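Local coordinates for protein lipoxygenase (Cyanothece sp., PDB 5EK8) that is a non-heme iron 9R-lipoxygenase that probably adds molecular oxygen to polyunsaturated fatty acids, at residues A[122-127]-A[382-387]; A[135-140]-A[160-165]; A[378-383]-A[482-487]; A[477-482]-A[545-550]. All blocks are in the same frame, centred on the assembly; numbering follows the deposited sequence.

In the fold
Four contacts show how a β-domain and a helical domain can be joined. Contacts 1 and 2 use adjacent strands, 115-126 and 132-143, of a four-stranded antiparallel sheet, probably part of the PLAT domain; their centres lie about 17 Å apart, and contact 2 nests along the chain within the loop closed by contact 1. Contact 3, about 12 Å from contact 1 between centres, shares Pro382 and Ile383 with it. Contact 4 shares Trp482 with contact 3, their centres about 9 Å apart, and their segments alternate along the chain; contacts 2 and 4 do not touch. Together they run from the sheet through the start of helix 383-391 to helices 475-480, 482-495 and 549-574, away from the iron site.

Contact 1 of 4, residues A[122-127]-A[382-387]; sequences NRVTFD and PIRLML
Arg384 reaches from the first turn of helix 383-391 to strand 115-126, where its guanidinium meets Asn122 and Val124. The polar part lies at NH1. Arg384 NH1 donates a weak hydrogen bond to Asn122 OD1 at 3.0 Å, with an N-H...O angle of only 126°, and the amide and guanidinium planes are steeply turned against each other. With its CG trans to the backbone N (chi1 166°), the Arg384 chain leaves the helix toward the strand and then bends at chi2. Arg384 NH2 has a weak hydrogen bond to Arg379 O, which ties the same group to the preceding loop.

The apolar part begins over the guanidinium, where Val124 CG2 sits 3.9 Å above the plane, over its centre. The same methyl touches Leu385 CD1 at 3.6 Å, the two side chains crossing at about a right angle. Farther along the strand, Phe126 CZ comes within 4.4 Å of Leu385 CG. Replacing Arg384 by a leucine would probably leave Asn122 OD1 without this donor and Val124 CG2 without the flat surface beneath it.

The axes of strand 122-126 and helix 383-387 pass 9.6 Å apart at 78°. A cation thus serves as both donor and packing surface: its NH1 weakly bonds the Asn122 side-chain oxygen while one face packs against Val124, completing the apolar seam to the helical domain.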
loop_
_atom_site.group_PDB
_atom_site.type_symbol
_atom_site.label_atom_id
_atom_site.label_comp_id
_atom_site.label_asym_id
_atom_site.label_seq_id
_atom_site.Cartn_x
_atom_site.Cartn_y
_atom_site.Cartn_z
ATOM N N ASN A 122 -0.986 9.855 19.727
ATOM C CA ASN A 122 -2.313 10.428 19.479
ATOM C C ASN A 122 -2.643 10.677 18.006
ATOM O O ASN A 122 -1.777 11.030 17.207
ATOM C CB ASN A 122 -2.496 11.737 20.266
ATOM C CG ASN A 122 -1.748 12.898 19.662
ATOM O OD1 ASN A 122 -2.259 13.592 18.782
ATOM N ND2 ASN A 122 -0.537 13.134 20.145
ATOM N N ARG A 123 -3.912 10.480 17.664
ATOM C CA ARG A 123 -4.437 10.802 16.345
ATOM C C ARG A 123 -5.229 12.105 16.405
ATOM O O ARG A 123 -5.854 12.416 17.420
ATOM C CB ARG A 123 -5.323 9.670 15.831
ATOM C CG ARG A 123 -4.694 8.300 15.936
ATOM C CD ARG A 123 -5.631 7.214 15.421
ATOM N NE ARG A 123 -4.933 5.940 15.262
ATOM C CZ ARG A 123 -5.506 4.808 14.861
ATOM N NH1 ARG A 123 -4.780 3.705 14.749
ATOM N NH2 ARG A 123 -6.802 4.777 14.575
ATOM N N VAL A 124 -5.207 12.868 15.318
ATOM C CA VAL A 124 -5.939 14.125 15.279
ATOM C C VAL A 124 -7.199 13.988 14.435
ATOM O O VAL A 124 -7.161 13.472 13.320
ATOM C CB VAL A 124 -5.073 15.272 14.731
ATOM C CG1 VAL A 124 -5.822 16.596 14.830
ATOM C CG2 VAL A 124 -3.766 15.345 15.498
ATOM N N THR A 125 -8.313 14.447 14.991
ATOM C CA THR A 125 -9.609 14.392 14.329
ATOM C C THR A 125 -10.171 15.813 14.248
ATOM O O THR A 125 -9.864 16.649 15.093
ATOM C CB THR A 125 -10.571 13.435 15.089
ATOM O OG1 THR A 125 -10.299 12.081 14.705
ATOM C CG2 THR A 125 -12.034 13.739 14.805
ATOM N N PHE A 126 -10.957 16.103 13.215
ATOM C CA PHE A 126 -11.628 17.397 13.124
ATOM C C PHE A 126 -13.100 17.297 13.525
ATOM O O PHE A 126 -13.824 16.410 13.068
ATOM C CB PHE A 126 -11.490 17.969 11.715
ATOM C CG PHE A 126 -10.071 18.149 11.287
ATOM C CD1 PHE A 126 -9.258 19.066 11.928
ATOM C CD2 PHE A 126 -9.540 17.389 10.260
ATOM C CE1 PHE A 126 -7.939 19.233 11.549
ATOM C CE2 PHE A 126 -8.222 17.550 9.873
ATOM C CZ PHE A 126 -7.419 18.476 10.519
ATOM N N ASP A 127 -13.533 18.213 14.387
ATOM C CA ASP A 127 -14.888 18.180 14.930
ATOM C C ASP A 127 -15.893 18.822 13.981
ATOM O O ASP A 127 -15.621 18.984 12.790
ATOM C CB ASP A 127 -14.937 18.876 16.297
ATOM C CG ASP A 127 -14.606 20.357 16.219
ATOM O OD1 ASP A 127 -14.069 20.800 15.184
ATOM O OD2 ASP A 127 -14.878 21.081 17.201
ATOM N N PRO A 382 2.635 20.579 11.441
ATOM C CA PRO A 382 1.357 20.545 10.719
ATOM C C PRO A 382 1.326 19.563 9.552
ATOM O O PRO A 382 0.252 19.061 9.221
ATOM C CB PRO A 382 1.198 21.985 10.201
ATOM C CG PRO A 382 2.386 22.753 10.711
ATOM C CD PRO A 382 3.009 21.953 11.803
ATOM N N ILE A 383 2.478 19.292 8.946
ATOM C CA ILE A 383 2.558 18.349 7.833
ATOM C C ILE A 383 2.041 16.964 8.252
ATOM O O ILE A 383 1.497 16.216 7.433
ATOM C CB ILE A 383 3.998 18.252 7.292
ATOM C CG1 ILE A 383 4.379 19.563 6.608
ATOM C CG2 ILE A 383 4.137 17.117 6.293
ATOM C CD1 ILE A 383 3.502 19.896 5.423
ATOM N N ARG A 384 2.192 16.645 9.535
ATOM C CA ARG A 384 1.580 15.449 10.108
ATOM C C ARG A 384 0.093 15.370 9.768
ATOM O O ARG A 384 -0.379 14.392 9.178
ATOM C CB ARG A 384 1.752 15.432 11.623
ATOM C CG ARG A 384 0.858 14.419 12.319
ATOM C CD ARG A 384 0.401 14.936 13.670
ATOM N NE ARG A 384 0.101 13.847 14.590
ATOM C CZ ARG A 384 -0.018 13.996 15.903
ATOM N NH1 ARG A 384 -0.283 12.946 16.669
ATOM N NH2 ARG A 384 0.133 15.195 16.450
ATOM N N LEU A 385 -0.625 16.432 10.125
ATOM C CA LEU A 385 -2.058 16.549 9.875
ATOM C C LEU A 385 -2.397 16.343 8.407
ATOM O O LEU A 385 -3.521 15.976 8.060
ATOM C CB LEU A 385 -2.563 17.920 10.336
ATOM C CG LEU A 385 -3.207 18.018 11.722
ATOM C CD1 LEU A 385 -2.407 17.261 12.766
ATOM C CD2 LEU A 385 -3.357 19.473 12.127
ATOM N N MET A 386 -1.415 16.574 7.548
ATOM C CA MET A 386 -1.616 16.463 6.117
ATOM C C MET A 386 -1.295 15.065 5.597
ATOM O O MET A 386 -1.943 14.582 4.665
ATOM C CB MET A 386 -0.767 17.504 5.400
ATOM C CG MET A 386 -0.611 17.279 3.916
ATOM S SD MET A 386 0.340 18.607 3.173
ATOM C CE MET A 386 0.377 18.055 1.481
ATOM N N LEU A 387 -0.322 14.401 6.221
ATOM C CA LEU A 387 0.177 13.127 5.701
ATOM C C LEU A 387 -0.410 11.881 6.372
ATOM O O LEU A 387 -0.712 10.900 5.690
ATOM C CB LEU A 387 1.701 13.081 5.806
ATOM C CG LEU A 387 2.461 13.849 4.724
ATOM C CD1 LEU A 387 3.962 13.695 4.911
ATOM C CD2 LEU A 387 2.034 13.369 3.347
#

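Contact 2 of 4, residues A[135-140]-A[160-165]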
loop_
_atom_site.group_PDB
_atom_site.type_symbol
_atom_site.label_atom_id
_atom_site.label_comp_id
_atom_site.label_asym_id
_atom_site.label_seq_id
_atom_site.Cartn_x
_atom_site.Cartn_y
_atom_site.Cartn_z
ATOM N N THR A 135 -6.784 12.606 20.251
ATOM C CA THR A 135 -7.178 11.367 20.905
ATOM C C THR A 135 -5.962 10.520 21.256
ATOM O O THR A 135 -5.310 9.969 20.372
ATOM C CB THR A 135 -8.113 10.551 20.011
ATOM O OG1 THR A 135 -9.061 11.428 19.388
ATOM C CG2 THR A 135 -8.837 9.496 20.828
ATOM N N ASN A 136 -5.673 10.410 22.549
ATOM C CA ASN A 136 -4.451 9.755 23.013
ATOM C C ASN A 136 -4.494 8.234 22.929
ATOM O O ASN A 136 -5.561 7.629 22.807
ATOM C CB ASN A 136 -4.138 10.161 24.456
ATOM C CG ASN A 136 -3.866 11.646 24.602
ATOM O OD1 ASN A 136 -3.686 12.355 23.610
ATOM N ND2 ASN A 136 -3.821 12.123 25.848
ATOM N N ARG A 137 -3.310 7.635 23.005
ATOM C CA ARG A 137 -3.125 6.189 22.981
ATOM C C ARG A 137 -1.793 5.872 23.654
ATOM O O ARG A 137 -0.799 6.563 23.424
ATOM C CB ARG A 137 -3.148 5.656 21.545
ATOM C CG ARG A 137 -2.515 4.281 21.374
ATOM C CD ARG A 137 -1.889 4.125 19.986
ATOM N NE ARG A 137 -1.059 2.923 19.908
ATOM C CZ ARG A 137 0.270 2.920 19.949
ATOM N NH1 ARG A 137 0.942 4.057 20.043
ATOM N NH2 ARG A 137 0.930 1.774 19.884
ATOM N N ILE A 138 -1.768 4.841 24.491
ATOM C CA ILE A 138 -0.548 4.506 25.219
ATOM C C ILE A 138 0.448 3.773 24.324
ATOM O O ILE A 138 0.223 2.630 23.920
ATOM C CB ILE A 138 -0.850 3.656 26.461
ATOM C CG1 ILE A 138 -1.602 4.500 27.491
ATOM C CG2 ILE A 138 0.441 3.098 27.060
ATOM C CD1 ILE A 138 -1.970 3.749 28.745
ATOM N N ALA A 139 1.551 4.449 24.016
ATOM C CA ALA A 139 2.547 3.916 23.093
ATOM C C ALA A 139 3.550 3.001 23.796
ATOM O O ALA A 139 3.949 1.979 23.240
ATOM C CB ALA A 139 3.267 5.050 22.389
ATOM N N TYR A 140 3.953 3.352 25.013
ATOM C CA TYR A 140 4.912 2.503 25.727
ATOM C C TYR A 140 4.886 2.753 27.231
ATOM O O TYR A 140 4.443 3.803 27.680
ATOM C CB TYR A 140 6.328 2.729 25.182
ATOM C CG TYR A 140 7.328 1.641 25.528
ATOM C CD1 TYR A 140 7.220 0.366 24.980
ATOM C CD2 TYR A 140 8.400 1.898 26.379
ATOM C CE1 TYR A 140 8.143 -0.628 25.284
ATOM C CE2 TYR A 140 9.327 0.914 26.687
ATOM C CZ TYR A 140 9.193 -0.345 26.139
ATOM O OH TYR A 140 10.116 -1.318 26.453
ATOM N N VAL A 160 13.203 3.492 23.404
ATOM C CA VAL A 160 11.804 3.144 23.201
ATOM C C VAL A 160 11.603 2.543 21.815
ATOM O O VAL A 160 11.995 3.142 20.818
ATOM C CB VAL A 160 10.879 4.374 23.363
ATOM C CG1 VAL A 160 9.416 3.980 23.146
ATOM C CG2 VAL A 160 11.075 5.022 24.735
ATOM N N PRO A 161 10.996 1.350 21.750
ATOM C CA PRO A 161 10.694 0.727 20.458
ATOM C C PRO A 161 9.471 1.352 19.793
ATOM O O PRO A 161 8.447 0.686 19.634
ATOM C CB PRO A 161 10.436 -0.734 20.830
ATOM C CG PRO A 161 9.895 -0.662 22.211
ATOM C CD PRO A 161 10.600 0.491 22.881
ATOM N N TYR A 162 9.586 2.618 19.408
ATOM C CA TYR A 162 8.481 3.320 18.771
ATOM C C TYR A 162 8.564 3.219 17.251
ATOM O O TYR A 162 9.466 3.786 16.629
ATOM C CB TYR A 162 8.459 4.786 19.201
ATOM C CG TYR A 162 7.222 5.531 18.755
ATOM C CD1 TYR A 162 7.283 6.468 17.728
ATOM C CD2 TYR A 162 5.984 5.288 19.355
ATOM C CE1 TYR A 162 6.154 7.150 17.315
ATOM C CE2 TYR A 162 4.843 5.969 18.950
ATOM C CZ TYR A 162 4.935 6.899 17.928
ATOM O OH TYR A 162 3.820 7.586 17.511
ATOM N N TRP A 163 7.602 2.506 16.668
ATOM C CA TRP A 163 7.562 2.231 15.231
ATOM C C TRP A 163 8.899 1.730 14.708
ATOM O O TRP A 163 9.484 2.338 13.811
ATOM C CB TRP A 163 7.136 3.480 14.458
ATOM C CG TRP A 163 5.660 3.732 14.495
ATOM C CD1 TRP A 163 4.925 4.154 15.565
ATOM C CD2 TRP A 163 4.737 3.579 13.410
ATOM N NE1 TRP A 163 3.601 4.274 15.214
ATOM C CE2 TRP A 163 3.460 3.928 13.896
ATOM C CE3 TRP A 163 4.866 3.184 12.074
ATOM C CZ2 TRP A 163 2.322 3.890 13.094
ATOM C CZ3 TRP A 163 3.730 3.149 11.279
ATOM C CH2 TRP A 163 2.478 3.500 11.792
ATOM N N PRO A 164 9.390 0.612 15.262
ATOM C CA PRO A 164 10.723 0.145 14.877
ATOM C C PRO A 164 10.754 -0.359 13.443
ATOM O O PRO A 164 9.735 -0.840 12.945
ATOM C CB PRO A 164 10.992 -0.992 15.863
ATOM C CG PRO A 164 9.641 -1.512 16.198
ATOM C CD PRO A 164 8.729 -0.317 16.199
ATOM N N TYR A 165 11.907 -0.239 12.790
ATOM C CA TYR A 165 12.072 -0.756 11.439
ATOM C C TYR A 165 12.340 -2.254 11.454
ATOM O O TYR A 165 13.015 -2.764 12.347
ATOM C CB TYR A 165 13.210 -0.034 10.717
ATOM C CG TYR A 165 12.824 1.302 10.131
ATOM C CD1 TYR A 165 12.179 1.381 8.909
ATOM C CD2 TYR A 165 13.112 2.485 10.794
ATOM C CE1 TYR A 165 11.828 2.594 8.364
ATOM C CE2 TYR A 165 12.763 3.708 10.250
ATOM C CZ TYR A 165 12.119 3.754 9.036
ATOM O OH TYR A 165 11.765 4.961 8.482
#
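Val160, at the end of strand 152-160, places CG1 3.9 Å from Tyr140 CB, the two side chains sliding past each other in opposite directions. This methyl also approaches Tyr140 CG, obliquely to the ring.

Pro161 comes next and meets the ring face. Its CD lies 3.8 Å from the centroid of the Tyr140 ring and 19° off the ring normal, a CH-pi contact, while Pro161 CG reaches Tyr140 CE1 at 3.5 Å. Pro161 is also the centre of an inverse gamma turn, with a weak bond from Tyr162 N to Val160 O. An alanine in place of Tyr140 is likely to leave Pro161 CD without its aromatic face and to open a gap beside Val160.

Tyr162 follows, presenting its edge: CE2 touches Ala139 CB at 3.9 Å and comes near Arg137 NH1. That arginine forms a salt bridge with Asp121, which also receives a weak hydrogen bond involving Tyr162 OH. One face of the Tyr162 ring is covered by Trp163 CD1, and Trp163 in turn stacks on Phe375 of helix 337-377.

Ala139 and Tyr140 form a classic beta bulge opposite Val119. With no hydrogen bond between the two segments, the turn is held to a strand outermost in its sheet within this chain by apolar contacts, among them C-H groups against aromatic carbon, which impose less direction than polar bonds.

Contact 3 of 4, residues A[378-383]-A[482-487]; sequences LRKNPI and WVEIRR
Glu484 OE1 is gripped by two backbone amides, Arg379 N at 2.8 Å and Asn381 N at 2.9 Å. They approach from opposite faces of the carboxylate plane, so the oxygen is pinched from above and below. The other oxygen, Glu484 OE2, accepts from Lys380 N at 2.9 Å on its syn side, close to the plane, and also from Asn70 ND2. Glu484 delivers this group from helix 482-495 on a chain extended beyond CG, with CG opposite its carbonyl carbon (chi1 -68°).

Asn381 faces both ways. Its OD1 takes the amide of Ile383 at 3.2 Å in a nearly straight capping bond (171°), in the carbonyl plane and on a lone pair, where helix 383-391 begins. Its ND2 is hydrogen-bonded to Glu481 O and lies 3.5 Å from Ile485 CG1, the Asn381 and Ile485 side chains crossing at about a right angle. Beside it, Ile485 CD1 packs on Leu378 CD2 at 3.9 Å and more loosely on Ile383 CB.

A buried carboxylate thus receives three consecutive loop amides between two helices; this concentration of N-H dipoles would be expected to stabilise its negative charge and to fix the loop's course.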
loop_
_atom_site.group_PDB
_atom_site.type_symbol
_atom_site.label_atom_id
_atom_site.label_comp_id
_atom_site.label_asym_id
_atom_site.label_seq_id
_atom_site.Cartn_x
_atom_site.Cartn_y
_atom_site.Cartn_z
ATOM N N LEU A 378 6.727 12.832 12.735
ATOM C CA LEU A 378 5.836 13.976 12.545
ATOM C C LEU A 378 4.782 14.088 13.644
ATOM O O LEU A 378 3.811 13.330 13.659
ATOM C CB LEU A 378 5.157 13.899 11.175
ATOM C CG LEU A 378 6.113 13.977 9.984
ATOM C CD1 LEU A 378 5.346 13.986 8.667
ATOM C CD2 LEU A 378 7.013 15.205 10.103
ATOM N N ARG A 379 4.975 15.041 14.553
ATOM C CA ARG A 379 4.045 15.262 15.663
ATOM C C ARG A 379 3.569 16.713 15.759
ATOM O O ARG A 379 2.412 17.013 15.464
ATOM C CB ARG A 379 4.691 14.842 16.984
ATOM C CG ARG A 379 4.424 13.401 17.348
ATOM C CD ARG A 379 5.433 12.869 18.342
ATOM N NE ARG A 379 5.937 11.580 17.890
ATOM C CZ ARG A 379 7.191 11.359 17.516
ATOM N NH1 ARG A 379 7.554 10.153 17.109
ATOM N NH2 ARG A 379 8.083 12.337 17.562
ATOM N N LYS A 380 4.461 17.609 16.180
ATOM C CA LYS A 380 4.123 19.028 16.306
ATOM C C LYS A 380 3.968 19.717 14.951
ATOM O O LYS A 380 3.235 20.702 14.824
ATOM C CB LYS A 380 5.182 19.761 17.131
ATOM C CG LYS A 380 5.129 19.465 18.618
ATOM C CD LYS A 380 5.812 20.574 19.408
ATOM C CE LYS A 380 5.734 20.325 20.907
ATOM N NZ LYS A 380 6.228 21.494 21.683
ATOM N N ASN A 381 4.656 19.193 13.941
ATOM C CA ASN A 381 4.636 19.796 12.613
ATOM C C ASN A 381 3.334 19.511 11.856
ATOM O O ASN A 381 2.964 18.355 11.648
ATOM C CB ASN A 381 5.837 19.314 11.799
ATOM C CG ASN A 381 6.145 20.219 10.626
ATOM O OD1 ASN A 381 5.288 20.473 9.778
ATOM N ND2 ASN A 381 7.373 20.726 10.577
ATOM N N PRO A 382 2.635 20.579 11.441
ATOM C CA PRO A 382 1.357 20.545 10.719
ATOM C C PRO A 382 1.326 19.563 9.552
ATOM O O PRO A 382 0.252 19.061 9.221
ATOM C CB PRO A 382 1.198 21.985 10.201
ATOM C CG PRO A 382 2.386 22.753 10.711
ATOM C CD PRO A 382 3.009 21.953 11.803
ATOM N N ILE A 383 2.478 19.292 8.946
ATOM C CA ILE A 383 2.558 18.349 7.833
ATOM C C ILE A 383 2.041 16.964 8.252
ATOM O O ILE A 383 1.497 16.216 7.433
ATOM C CB ILE A 383 3.998 18.252 7.292
ATOM C CG1 ILE A 383 4.379 19.563 6.608
ATOM C CG2 ILE A 383 4.137 17.117 6.293
ATOM C CD1 ILE A 383 3.502 19.896 5.423
ATOM N N TRP A 482 10.616 22.493 11.900
ATOM C CA TRP A 482 11.223 21.924 10.704
ATOM C C TRP A 482 12.148 20.754 11.042
ATOM O O TRP A 482 12.412 19.888 10.200
ATOM C CB TRP A 482 11.988 23.009 9.946
ATOM C CG TRP A 482 12.593 22.534 8.673
ATOM C CD1 TRP A 482 13.893 22.163 8.469
ATOM C CD2 TRP A 482 11.927 22.376 7.418
ATOM N NE1 TRP A 482 14.073 21.781 7.164
ATOM C CE2 TRP A 482 12.882 21.903 6.497
ATOM C CE3 TRP A 482 10.613 22.585 6.983
ATOM C CZ2 TRP A 482 12.567 21.634 5.166
ATOM C CZ3 TRP A 482 10.302 22.315 5.661
ATOM C CH2 TRP A 482 11.276 21.849 4.767
ATOM N N VAL A 483 12.629 20.737 12.281
ATOM C CA VAL A 483 13.486 19.662 12.769
ATOM C C VAL A 483 12.821 18.303 12.560
ATOM O O VAL A 483 13.481 17.317 12.207
ATOM C CB VAL A 483 13.827 19.862 14.259
ATOM C CG1 VAL A 483 14.454 18.606 14.850
ATOM C CG2 VAL A 483 14.751 21.059 14.425
ATOM N N GLU A 484 11.507 18.268 12.755
ATOM C CA GLU A 484 10.731 17.060 12.512
ATOM C C GLU A 484 10.841 16.651 11.046
ATOM O O GLU A 484 11.007 15.473 10.737
ATOM C CB GLU A 484 9.261 17.264 12.908
ATOM C CG GLU A 484 9.046 17.418 14.408
ATOM C CD GLU A 484 7.597 17.220 14.827
ATOM O OE1 GLU A 484 6.725 17.111 13.939
ATOM O OE2 GLU A 484 7.329 17.172 16.049
ATOM N N ILE A 485 10.766 17.628 10.147
ATOM C CA ILE A 485 10.922 17.348 8.721
ATOM C C ILE A 485 12.303 16.778 8.430
ATOM O O ILE A 485 12.448 15.875 7.601
ATOM C CB ILE A 485 10.702 18.601 7.857
ATOM C CG1 ILE A 485 9.305 19.178 8.108
ATOM C CG2 ILE A 485 10.906 18.272 6.386
ATOM C CD1 ILE A 485 8.174 18.183 7.900
ATOM N N ARG A 486 13.318 17.288 9.122
ATOM C CA ARG A 486 14.664 16.765 8.927
ATOM C C ARG A 486 14.778 15.315 9.392
ATOM O O ARG A 486 15.340 14.482 8.685
ATOM C CB ARG A 486 15.705 17.620 9.648
ATOM C CG ARG A 486 17.132 17.157 9.381
ATOM C CD ARG A 486 18.182 18.074 9.985
ATOM N NE ARG A 486 19.525 17.639 9.608
ATOM C CZ ARG A 486 20.634 18.340 9.817
ATOM N NH1 ARG A 486 20.577 19.528 10.404
ATOM N NH2 ARG A 486 21.804 17.851 9.433
ATOM N N ARG A 487 14.254 15.014 10.578
ATOM C CA ARG A 487 14.302 13.646 11.098
ATOM C C ARG A 487 13.534 12.688 10.192
ATOM O O ARG A 487 13.948 11.547 9.973
ATOM C CB ARG A 487 13.749 13.592 12.521
ATOM C CG ARG A 487 14.606 14.347 13.518
ATOM C CD ARG A 487 16.022 13.786 13.554
ATOM N NE ARG A 487 16.926 14.651 14.302
ATOM C CZ ARG A 487 17.689 15.586 13.748
ATOM N NH1 ARG A 487 17.660 15.770 12.436
ATOM N NH2 ARG A 487 18.483 16.334 14.503
#

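Contact 4 of 4, residues A[477-482]-A[545-550]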
loop_
_atom_site.group_PDB
_atom_site.type_symbol
_atom_site.label_atom_id
_atom_site.label_comp_id
_atom_site.label_asym_id
_atom_site.label_seq_id
_atom_site.Cartn_x
_atom_site.Cartn_y
_atom_site.Cartn_z
ATOM N N ALA A 477 4.193 27.539 11.475
ATOM C CA ALA A 477 4.293 26.318 12.266
ATOM C C ALA A 477 5.170 25.273 11.574
ATOM O O ALA A 477 5.943 24.570 12.227
ATOM C CB ALA A 477 2.915 25.756 12.543
ATOM N N ILE A 478 5.046 25.179 10.254
ATOM C CA ILE A 478 5.855 24.246 9.475
ATOM C C ILE A 478 7.341 24.566 9.623
ATOM O O ILE A 478 8.168 23.663 9.765
ATOM C CB ILE A 478 5.467 24.267 7.980
ATOM C CG1 ILE A 478 4.092 23.631 7.776
ATOM C CG2 ILE A 478 6.499 23.529 7.138
ATOM C CD1 ILE A 478 3.666 23.556 6.329
ATOM N N ALA A 479 7.676 25.854 9.607
ATOM C CA ALA A 479 9.066 26.282 9.771
ATOM C C ALA A 479 9.561 26.123 11.210
ATOM O O ALA A 479 10.694 25.702 11.438
ATOM C CB ALA A 479 9.230 27.725 9.321
ATOM N N ASP A 480 8.707 26.462 12.173
ATOM C CA ASP A 480 9.062 26.406 13.592
ATOM C C ASP A 480 9.466 25.004 14.048
ATOM O O ASP A 480 10.299 24.850 14.940
ATOM C CB ASP A 480 7.900 26.903 14.458
ATOM C CG ASP A 480 7.762 28.413 14.446
ATOM O OD1 ASP A 480 8.650 29.087 13.882
ATOM O OD2 ASP A 480 6.772 28.927 15.013
ATOM N N GLU A 481 8.869 23.988 13.439
ATOM C CA GLU A 481 9.152 22.609 13.810
ATOM C C GLU A 481 9.714 21.839 12.624
ATOM O O GLU A 481 9.351 20.687 12.379
ATOM C CB GLU A 481 7.890 21.929 14.346
ATOM C CG GLU A 481 7.387 22.505 15.665
ATOM C CD GLU A 481 8.317 22.210 16.838
ATOM O OE1 GLU A 481 9.335 21.502 16.648
ATOM O OE2 GLU A 481 8.023 22.687 17.958
ATOM N N TRP A 482 10.616 22.493 11.900
ATOM C CA TRP A 482 11.223 21.924 10.704
ATOM C C TRP A 482 12.148 20.754 11.042
ATOM O O TRP A 482 12.412 19.888 10.200
ATOM C CB TRP A 482 11.988 23.009 9.946
ATOM C CG TRP A 482 12.593 22.534 8.673
ATOM C CD1 TRP A 482 13.893 22.163 8.469
ATOM C CD2 TRP A 482 11.927 22.376 7.418
ATOM N NE1 TRP A 482 14.073 21.781 7.164
ATOM C CE2 TRP A 482 12.882 21.903 6.497
ATOM C CE3 TRP A 482 10.613 22.585 6.983
ATOM C CZ2 TRP A 482 12.567 21.634 5.166
ATOM C CZ3 TRP A 482 10.302 22.315 5.661
ATOM C CH2 TRP A 482 11.276 21.849 4.767
ATOM N N ASN A 545 18.235 22.553 9.773
ATOM C CA ASN A 545 17.270 22.669 10.858
ATOM C C ASN A 545 16.284 23.811 10.637
ATOM O O ASN A 545 15.443 24.093 11.491
ATOM C CB ASN A 545 17.998 22.851 12.190
ATOM C CG ASN A 545 18.784 21.616 12.598
ATOM O OD1 ASN A 545 18.379 20.484 12.320
ATOM N ND2 ASN A 545 19.919 21.829 13.256
ATOM N N GLN A 546 16.406 24.467 9.488
ATOM C CA GLN A 546 15.456 25.492 9.068
ATOM C C GLN A 546 15.183 25.348 7.578
ATOM O O GLN A 546 16.054 24.924 6.818
ATOM C CB GLN A 546 15.979 26.893 9.386
ATOM C CG GLN A 546 15.943 27.250 10.858
ATOM C CD GLN A 546 17.268 27.801 11.353
ATOM O OE1 GLN A 546 18.335 27.280 11.017
ATOM N NE2 GLN A 546 17.208 28.865 12.150
ATOM N N PRO A 547 13.960 25.684 7.150
ATOM C CA PRO A 547 13.607 25.497 5.743
ATOM C C PRO A 547 14.256 26.520 4.813
ATOM O O PRO A 547 14.810 27.523 5.264
ATOM C CB PRO A 547 12.088 25.667 5.747
ATOM C CG PRO A 547 11.833 26.593 6.892
ATOM C CD PRO A 547 12.829 26.204 7.941
ATOM N N SER A 548 14.183 26.234 3.518
ATOM C CA SER A 548 14.545 27.177 2.470
ATOM C C SER A 548 13.585 26.954 1.307
ATOM O O SER A 548 12.809 25.996 1.325
ATOM C CB SER A 548 15.998 26.988 2.026
ATOM O OG SER A 548 16.173 25.762 1.333
ATOM N N ALA A 549 13.632 27.828 0.304
ATOM C CA ALA A 549 12.787 27.674 -0.877
ATOM C C ALA A 549 12.928 26.270 -1.467
ATOM O O ALA A 549 11.933 25.581 -1.731
ATOM C CB ALA A 549 13.132 28.727 -1.917
ATOM N N THR A 550 14.176 25.849 -1.642
ATOM C CA THR A 550 14.488 24.515 -2.139
ATOM C C THR A 550 13.891 23.420 -1.265
ATOM O O THR A 550 13.181 22.547 -1.758
ATOM C CB THR A 550 16.009 24.302 -2.234
ATOM O OG1 THR A 550 16.536 25.132 -3.274
ATOM C CG2 THR A 550 16.330 22.848 -2.546
#
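Trp482 lays a face of its indole against Pro547 at the junction of helices 475-480 and 482-495. Two torsions set the pose. With CG trans to the backbone N (chi1 -177°), the side chain swings toward segment 545-550, and chi2 of -99° turns the ring plane so that a face, not an edge, meets the proline. Pro547 CB stands 3.6 Å from the centroid of the six-membered ring, only 11° off its normal, a CH-pi contact over the face. The pyrrolidine ring also touches Ala479 CB through its CG at 3.7 Å.

The remaining face contact is made by backbone: Gln546 C lies 3.5 Å from Trp482 CD1, toward the five-membered end of the indole. On the opposite face Ile485 CB covers the ring, while Trp482 NE1 is hydrogen-bonded to Thr542 OG1, which limits rotation of the group. Just beyond the proline, Ser548 is the N-cap residue of helix 549-574, its OG making a weak bond to Asp551 N.

No hydrogen bond joins the two segments directly. Their attachment therefore rests on dispersion and CH-pi contact, with the sandwiched indole holding the run-up to helix 549-574 against the junction of helices 475-480 and 482-495.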